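Side-chain contacts in transferrin binding protein B (Actinobacillus suis, PDB 3PQU), which probably binds host transferrin at the bacterial outer membrane, as a surface lipoprotein of the transferrin receptor used for iron acquisition: residues Arg51-Phe56 with Gly197-Ala202; Tyr125-Ser130 with Thr203-Asn208; Tyr131-Lys136 with Pro142-Asn147. One frame throughout, in Å; residues are numbered along the deposited sequence. Where two conformers were deposited one is given.

Contact 1 (Arg51-Phe56 with Gly197-Ala202); sequences RNRALF and GKNVAA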
# COMPACT_ATOMS: atom_id res chain seq x y z
N ARG A 51 -18.69 25.69 6.49
CA ARG A 51 -20.05 26.08 6.06
C ARG A 51 -20.01 27.26 5.09
O ARG A 51 -19.22 28.17 5.26
CB ARG A 51 -20.93 26.44 7.26
CG ARG A 51 -22.41 26.60 6.89
CD ARG A 51 -23.25 26.72 8.14
NE ARG A 51 -22.91 27.90 8.94
CZ ARG A 51 -23.49 29.09 8.78
NH1 ARG A 51 -24.42 29.24 7.85
NH2 ARG A 51 -23.14 30.12 9.53
N ASN A 52 -20.84 27.21 4.05
CA ASN A 52 -20.99 28.36 3.18
C ASN A 52 -21.91 29.34 3.88
O ASN A 52 -23.10 29.05 4.06
CB ASN A 52 -21.60 27.97 1.82
CG ASN A 52 -21.68 29.15 0.86
OD1 ASN A 52 -21.28 30.27 1.21
ND2 ASN A 52 -22.19 28.91 -0.36
N ARG A 53 -21.37 30.49 4.25
CA ARG A 53 -22.14 31.51 4.95
C ARG A 53 -22.81 32.57 4.04
O ARG A 53 -23.47 33.50 4.54
CB ARG A 53 -21.24 32.16 6.01
CG ARG A 53 -20.73 31.09 7.01
CD ARG A 53 -19.48 31.53 7.75
NE ARG A 53 -19.70 32.80 8.43
CZ ARG A 53 -18.78 33.46 9.11
NH1 ARG A 53 -17.55 32.97 9.22
NH2 ARG A 53 -19.09 34.62 9.67
N ALA A 54 -22.66 32.42 2.72
CA ALA A 54 -23.19 33.41 1.77
C ALA A 54 -24.72 33.49 1.86
O ALA A 54 -25.39 32.52 2.23
CB ALA A 54 -22.76 33.08 0.35
N LEU A 55 -25.26 34.65 1.50
CA LEU A 55 -26.70 34.89 1.60
C LEU A 55 -27.41 34.75 0.25
O LEU A 55 -28.64 34.75 0.20
CB LEU A 55 -26.95 36.29 2.17
CG LEU A 55 -26.20 36.61 3.46
CD1 LEU A 55 -26.49 38.04 3.90
CD2 LEU A 55 -26.57 35.63 4.56
N PHE A 56 -26.64 34.62 -0.83
CA PHE A 56 -27.19 34.54 -2.18
C PHE A 56 -26.65 33.33 -2.89
O PHE A 56 -25.56 32.85 -2.57
CB PHE A 56 -26.84 35.81 -2.98
CG PHE A 56 -27.39 37.06 -2.37
CD1 PHE A 56 -28.66 37.51 -2.70
CD2 PHE A 56 -26.64 37.79 -1.46
CE1 PHE A 56 -29.17 38.67 -2.14
CE2 PHE A 56 -27.15 38.94 -0.89
CZ PHE A 56 -28.42 39.38 -1.23
N GLY A 197 -18.17 22.68 14.78
CA GLY A 197 -19.16 22.01 13.95
C GLY A 197 -20.19 22.94 13.31
O GLY A 197 -20.93 22.52 12.41
N LYS A 198 -20.25 24.19 13.76
CA LYS A 198 -21.28 25.11 13.28
C LYS A 198 -20.85 25.85 12.02
O LYS A 198 -21.61 25.97 11.06
CB LYS A 198 -21.67 26.12 14.37
CG LYS A 198 -22.40 25.51 15.57
CD LYS A 198 -22.81 26.64 16.52
CE LYS A 198 -23.60 26.16 17.71
NZ LYS A 198 -24.99 25.75 17.36
N ASN A 199 -19.63 26.39 12.02
CA ASN A 199 -19.13 27.11 10.84
C ASN A 199 -17.96 26.35 10.22
O ASN A 199 -17.71 26.45 9.02
CB ASN A 199 -18.70 28.52 11.22
CG ASN A 199 -19.88 29.48 11.40
OD1 ASN A 199 -21.03 29.12 11.16
ND2 ASN A 199 -19.58 30.71 11.81
N VAL A 200 -17.25 25.62 11.07
CA VAL A 200 -16.08 24.85 10.67
C VAL A 200 -16.19 23.53 11.42
O VAL A 200 -16.73 23.50 12.52
CB VAL A 200 -14.76 25.60 11.02
CG1 VAL A 200 -13.51 24.75 10.73
CG2 VAL A 200 -14.69 26.93 10.25
N ALA A 201 -15.73 22.44 10.80
CA ALA A 201 -15.90 21.12 11.38
C ALA A 201 -15.18 21.06 12.73
O ALA A 201 -14.17 21.74 12.93
CB ALA A 201 -15.35 20.04 10.43
N ALA A 202 -15.70 20.25 13.64
CA ALA A 202 -14.93 19.92 14.84
C ALA A 202 -13.85 18.93 14.39
O ALA A 202 -14.16 17.93 13.73
CB ALA A 202 -15.83 19.30 15.89
O HOH W 1 -17.10 28.89 7.06
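R51 holds N199 by its backbone and by its guanidinium group. The contact joins two loops of the N-lobe, one from the handle sequence and one from the barrel sequence. R51 N donates to N199 O at 2.8 Å, nearly straight at the hydrogen (174°). The guanidinium then takes N199 OD1 side-on with two nitrogens. The shorter bond runs from R51 NH2 to N199 OD1, 2.8 Å. The second runs from R51 NE to N199 OD1, 3.2 Å. Both donors reach the oxygen from the same face of the amide, and OD1 lies in the guanidinium plane. NE also makes a weak bond to K198 O. The R51 chain bends at chi3 (62°), which turns NE and NH2 back to the asparagine. A water donates to R51 O and N199 O and bridges the two backbones. R51 NH1 has its own partner in D67 O, so NE, NH2 and NH1 each have a partner.

The packing is thin. R53 CG lies over one face of the R51 guanidinium, near its rim. N199 ND2 in turn lies over one face of the R53 guanidinium, with the amide and guanidinium planes 16° apart. The two groups touch without a hydrogen bond. The K198 side chain leads away to E187 in a salt bridge. Over the R53 group, N199 ND2 is offset toward the rim and comes to 3.9 Å from R53 CZ.

Contact 2 (Tyr125-Ser130 with Thr203-Asn208); sequences YVFDES and TSISDN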
# COMPACT_ATOMS: atom_id res chain seq x y z
N TYR A 125 -3.01 15.96 9.97
CA TYR A 125 -3.64 17.12 9.38
C TYR A 125 -2.60 18.10 8.86
O TYR A 125 -1.43 18.08 9.26
CB TYR A 125 -4.57 17.80 10.39
CG TYR A 125 -3.91 18.05 11.73
CD1 TYR A 125 -2.96 19.08 11.89
CD2 TYR A 125 -4.20 17.26 12.84
CE1 TYR A 125 -2.32 19.31 13.14
CE2 TYR A 125 -3.58 17.48 14.09
CZ TYR A 125 -2.64 18.51 14.22
OH TYR A 125 -2.01 18.73 15.43
N VAL A 126 -3.04 18.91 7.92
CA VAL A 126 -2.24 20.00 7.38
C VAL A 126 -3.24 21.11 7.10
O VAL A 126 -4.29 20.87 6.50
CB VAL A 126 -1.48 19.54 6.13
CG1 VAL A 126 -2.40 18.72 5.21
CG2 VAL A 126 -0.85 20.71 5.41
N PHE A 127 -2.95 22.31 7.56
CA PHE A 127 -3.97 23.35 7.48
C PHE A 127 -3.46 24.77 7.61
O PHE A 127 -2.35 25.02 8.11
CB PHE A 127 -5.04 23.08 8.54
CG PHE A 127 -4.62 23.46 9.95
CD1 PHE A 127 -4.96 24.69 10.48
CD2 PHE A 127 -3.86 22.58 10.72
CE1 PHE A 127 -4.54 25.06 11.78
CE2 PHE A 127 -3.45 22.92 12.01
CZ PHE A 127 -3.79 24.16 12.54
N ASP A 128 -4.28 25.70 7.12
CA ASP A 128 -4.09 27.13 7.30
C ASP A 128 -5.05 27.54 8.41
O ASP A 128 -6.25 27.26 8.34
CB ASP A 128 -4.41 27.87 5.98
CG ASP A 128 -4.16 29.38 6.05
OD1 ASP A 128 -4.34 29.97 7.12
OD2 ASP A 128 -3.82 29.99 5.03
N GLU A 129 -4.55 28.15 9.47
CA GLU A 129 -5.40 28.49 10.61
C GLU A 129 -6.56 29.42 10.23
O GLU A 129 -7.63 29.36 10.83
CB GLU A 129 -4.58 29.18 11.69
CG GLU A 129 -5.37 29.65 12.88
CD GLU A 129 -4.49 30.28 13.95
OE1 GLU A 129 -3.46 29.66 14.31
OE2 GLU A 129 -4.81 31.38 14.43
N SER A 130 -6.34 30.31 9.27
CA SER A 130 -7.38 31.28 8.95
C SER A 130 -7.31 31.73 7.51
O SER A 130 -6.49 32.59 7.16
CB SER A 130 -7.32 32.50 9.89
OG SER A 130 -8.45 33.34 9.69
N THR A 203 -12.60 19.20 14.75
CA THR A 203 -11.47 18.38 14.30
C THR A 203 -10.52 18.11 15.47
O THR A 203 -10.62 18.75 16.54
CB THR A 203 -10.62 19.13 13.23
OG1 THR A 203 -10.02 20.27 13.85
CG2 THR A 203 -11.46 19.58 12.01
N SER A 204 -9.54 17.23 15.26
CA SER A 204 -8.50 17.02 16.27
C SER A 204 -7.62 18.26 16.38
O SER A 204 -6.80 18.34 17.30
CB SER A 204 -7.63 15.79 15.96
OG SER A 204 -7.30 15.78 14.58
N ILE A 205 -7.75 19.21 15.45
CA ILE A 205 -7.07 20.52 15.58
C ILE A 205 -7.71 21.41 16.65
O ILE A 205 -7.01 22.08 17.40
CB ILE A 205 -7.09 21.30 14.25
CG1 ILE A 205 -6.35 20.51 13.15
CG2 ILE A 205 -6.48 22.71 14.42
CD1 ILE A 205 -6.70 21.00 11.71
N SER A 206 -9.05 21.42 16.74
CA SER A 206 -9.74 22.36 17.63
C SER A 206 -10.16 21.76 18.97
O SER A 206 -10.63 22.48 19.86
CB SER A 206 -10.97 22.94 16.93
OG SER A 206 -11.91 21.91 16.69
N ASP A 207 -10.02 20.45 19.10
CA ASP A 207 -10.33 19.73 20.34
C ASP A 207 -9.46 20.31 21.48
O ASP A 207 -8.27 20.59 21.27
CB ASP A 207 -10.04 18.23 20.11
CG ASP A 207 -10.87 17.31 21.01
OD1 ASP A 207 -11.72 17.77 21.81
OD2 ASP A 207 -10.66 16.08 20.90
N ASN A 208 -10.06 20.52 22.65
CA ASN A 208 -9.34 21.06 23.80
C ASN A 208 -8.58 19.96 24.56
O ASN A 208 -9.01 19.51 25.61
CB ASN A 208 -10.32 21.79 24.73
CG ASN A 208 -10.92 23.04 24.09
OD1 ASN A 208 -10.37 23.60 23.13
ND2 ASN A 208 -12.05 23.48 24.61
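The end of I205 fits into the angle between two aromatic rings, Y125 and F127, and meets a face of each. The rings come from alternate positions of strand 121-128, so both project from the same side of the strand. The contact is a pair of CH-pi interactions at a buried handle-to-barrel junction of the N-lobe. I205 CG1 sits over the centre of the Y125 ring, 3.8 Å from its centroid and 13° off the ring normal. I205 CD1 lies over the F127 ring nearer its rim, 3.4 Å from F127 CD2. The other branch, I205 CG2, reaches the far end of the same ring at 3.6 Å from F127 CZ. The isoleucine and the phenylalanine approach from opposite directions. Y125 and F127 both place CG between the backbone N and the carbonyl carbon (chi1 49° and 76°), which carries the rings toward the isoleucine.

S204 OG approaches the Y125 ring obliquely, 3.9 Å from Y125 CD2. Its hydrogen bonds are to D177 and F178 of strand 170-183. The turn that carries I205 is held from within: T203 O accepts from S206 N and D207 N, and T203 OG1 accepts from S206 N in an ST motif. I48 and I149 also touch I205. Strand 121-128 lies between strands 103-105 and 150-157 in the handle sheet, and helix 91-97 packs on V126, whose CB is directed away from 203-208.

Contact 3 (Tyr131-Lys136 with Pro142-Asn147); sequences YSEIVK and PYIFKN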
# COMPACT_ATOMS: atom_id res chain seq x y z
N TYR A 131 -8.22 31.19 6.70
CA TYR A 131 -8.23 31.43 5.25
C TYR A 131 -9.65 31.73 4.76
O TYR A 131 -10.60 31.01 5.04
CB TYR A 131 -7.66 30.21 4.49
CG TYR A 131 -7.78 30.35 2.98
CD1 TYR A 131 -6.91 31.19 2.27
CD2 TYR A 131 -8.78 29.69 2.28
CE1 TYR A 131 -7.04 31.35 0.89
CE2 TYR A 131 -8.92 29.84 0.89
CZ TYR A 131 -8.04 30.67 0.21
OH TYR A 131 -8.17 30.82 -1.15
N SER A 132 -9.78 32.80 4.01
CA SER A 132 -11.09 33.30 3.63
C SER A 132 -11.32 33.02 2.14
O SER A 132 -10.54 33.44 1.29
CB SER A 132 -11.14 34.81 3.91
OG SER A 132 -12.32 35.38 3.38
N GLU A 133 -12.39 32.30 1.83
CA GLU A 133 -12.77 32.10 0.43
C GLU A 133 -14.07 32.83 0.15
O GLU A 133 -15.11 32.53 0.75
CB GLU A 133 -12.94 30.61 0.09
CG GLU A 133 -13.31 30.37 -1.38
CD GLU A 133 -13.69 28.92 -1.68
OE1 GLU A 133 -13.64 28.51 -2.86
OE2 GLU A 133 -14.04 28.19 -0.73
N ILE A 134 -13.98 33.82 -0.73
CA ILE A 134 -15.15 34.54 -1.18
C ILE A 134 -15.21 34.43 -2.69
O ILE A 134 -14.28 34.83 -3.38
CB ILE A 134 -15.09 36.02 -0.78
CG1 ILE A 134 -15.16 36.16 0.74
CG2 ILE A 134 -16.22 36.79 -1.43
CD1 ILE A 134 -14.95 37.58 1.23
N VAL A 135 -16.30 33.87 -3.19
CA VAL A 135 -16.52 33.79 -4.63
C VAL A 135 -17.75 34.60 -5.06
O VAL A 135 -18.83 34.47 -4.49
CB VAL A 135 -16.71 32.34 -5.08
CG1 VAL A 135 -16.84 32.26 -6.60
CG2 VAL A 135 -15.56 31.47 -4.59
N LYS A 136 -17.56 35.43 -6.08
CA LYS A 136 -18.64 36.25 -6.61
C LYS A 136 -19.03 35.81 -8.03
O LYS A 136 -18.22 35.22 -8.74
CB LYS A 136 -18.24 37.72 -6.60
CG LYS A 136 -18.03 38.29 -5.21
CD LYS A 136 -17.27 39.61 -5.28
CE LYS A 136 -17.40 40.39 -3.98
NZ LYS A 136 -16.79 41.74 -4.09
N PRO A 142 -21.74 37.78 -4.08
CA PRO A 142 -21.00 36.73 -3.35
C PRO A 142 -21.89 35.55 -3.02
O PRO A 142 -22.82 35.70 -2.21
CB PRO A 142 -20.60 37.43 -2.03
CG PRO A 142 -21.11 38.85 -2.13
CD PRO A 142 -22.18 38.85 -3.18
N TYR A 143 -21.64 34.40 -3.63
CA TYR A 143 -22.46 33.21 -3.40
C TYR A 143 -21.69 32.11 -2.66
O TYR A 143 -22.23 31.05 -2.29
CB TYR A 143 -23.04 32.69 -4.72
CG TYR A 143 -22.01 32.19 -5.72
CD1 TYR A 143 -21.76 30.84 -5.85
CD2 TYR A 143 -21.31 33.07 -6.54
CE1 TYR A 143 -20.85 30.36 -6.75
CE2 TYR A 143 -20.38 32.59 -7.46
CZ TYR A 143 -20.16 31.24 -7.56
OH TYR A 143 -19.25 30.74 -8.45
N ILE A 144 -20.42 32.36 -2.43
CA ILE A 144 -19.63 31.50 -1.56
C ILE A 144 -18.83 32.36 -0.58
O ILE A 144 -18.12 33.30 -0.97
CB ILE A 144 -18.68 30.58 -2.35
CG1 ILE A 144 -19.47 29.63 -3.24
CG2 ILE A 144 -17.77 29.77 -1.41
CD1 ILE A 144 -18.62 28.53 -3.83
N PHE A 145 -19.00 32.06 0.70
CA PHE A 145 -18.22 32.70 1.74
C PHE A 145 -17.91 31.72 2.85
O PHE A 145 -18.80 31.35 3.61
CB PHE A 145 -18.95 33.91 2.33
CG PHE A 145 -18.23 34.51 3.51
CD1 PHE A 145 -16.85 34.67 3.49
CD2 PHE A 145 -18.93 34.91 4.64
CE1 PHE A 145 -16.18 35.22 4.58
CE2 PHE A 145 -18.26 35.45 5.74
CZ PHE A 145 -16.89 35.61 5.71
N LYS A 146 -16.65 31.30 2.92
CA LYS A 146 -16.17 30.38 3.94
C LYS A 146 -14.93 31.00 4.59
O LYS A 146 -14.18 31.74 3.95
CB LYS A 146 -15.85 29.02 3.33
CG LYS A 146 -17.05 28.34 2.61
CD LYS A 146 -16.63 27.02 1.93
CE LYS A 146 -17.84 26.20 1.49
NZ LYS A 146 -17.43 24.97 0.76
N ASN A 147 -14.72 30.72 5.87
CA ASN A 147 -13.62 31.33 6.60
C ASN A 147 -13.15 30.49 7.77
O ASN A 147 -13.85 29.58 8.19
CB ASN A 147 -13.99 32.74 7.07
CG ASN A 147 -12.75 33.57 7.40
OD1 ASN A 147 -11.65 33.26 6.96
ND2 ASN A 147 -12.93 34.62 8.19
O HOH W 2 -14.82 25.15 -1.07
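E133 and K146 form a hydrogen-bonded pair near the open end of an antiparallel beta hairpin. E133 N donates to K146 O at 2.8 Å, and K146 N returns a bond to E133 O at 2.9 Å. V135 N gives a further bond to I144 O, 2.9 Å. V135 O accepts twice. Y143 N reaches it at 2.9 Å, and I144 N adds a weak bond at 3.4 Å. Y143 and I144 both face V135, which is a classic beta bulge. The extra residue shifts the register by one before K136 meets P142.

The charged ends of E133 and K146 do not touch. Their side chains run side by side, and a water links them by donating to E133 OE2 and accepting from K146 NZ. V135 and I144 lie alongside each other on that same face, CB to CB. Y143 places CG between its backbone N and carbonyl carbon (chi1 64°), and the ring turns back to the other strand, its OH 3.4 Å from V135 CG1. On the other face I134 lies alongside F145.

At the hairpin base, Y131 O accepts from R50. N52 OD1 accepts from F145 N, N52 ND2 donates to Y143 O, and the R53 backbone bonds to F145. The loop after strand 43-47 thus meets the outer edge of strand 142-146. In sequence this surface hairpin joins strand 121-128 to strand 150-157.

From the N terminus, the chain enters contact 1 at 51-56, in the loop after strand 43-47. It then forms strand 121-128, the first side of contact 2, and the hairpin of contact 3. The short loop closed by contact 3 is nested inside the longer loops closed by contacts 1 and 2. The chain then enters the barrel sequence, where 197-202 completes contact 1 and 203-208 directly follows to complete contact 2. Contacts 1 and 2 therefore cross. Both tie handle to barrel in the N-lobe. Contacts 1 and 3 also touch, where 51-56 runs beside strand 142-146.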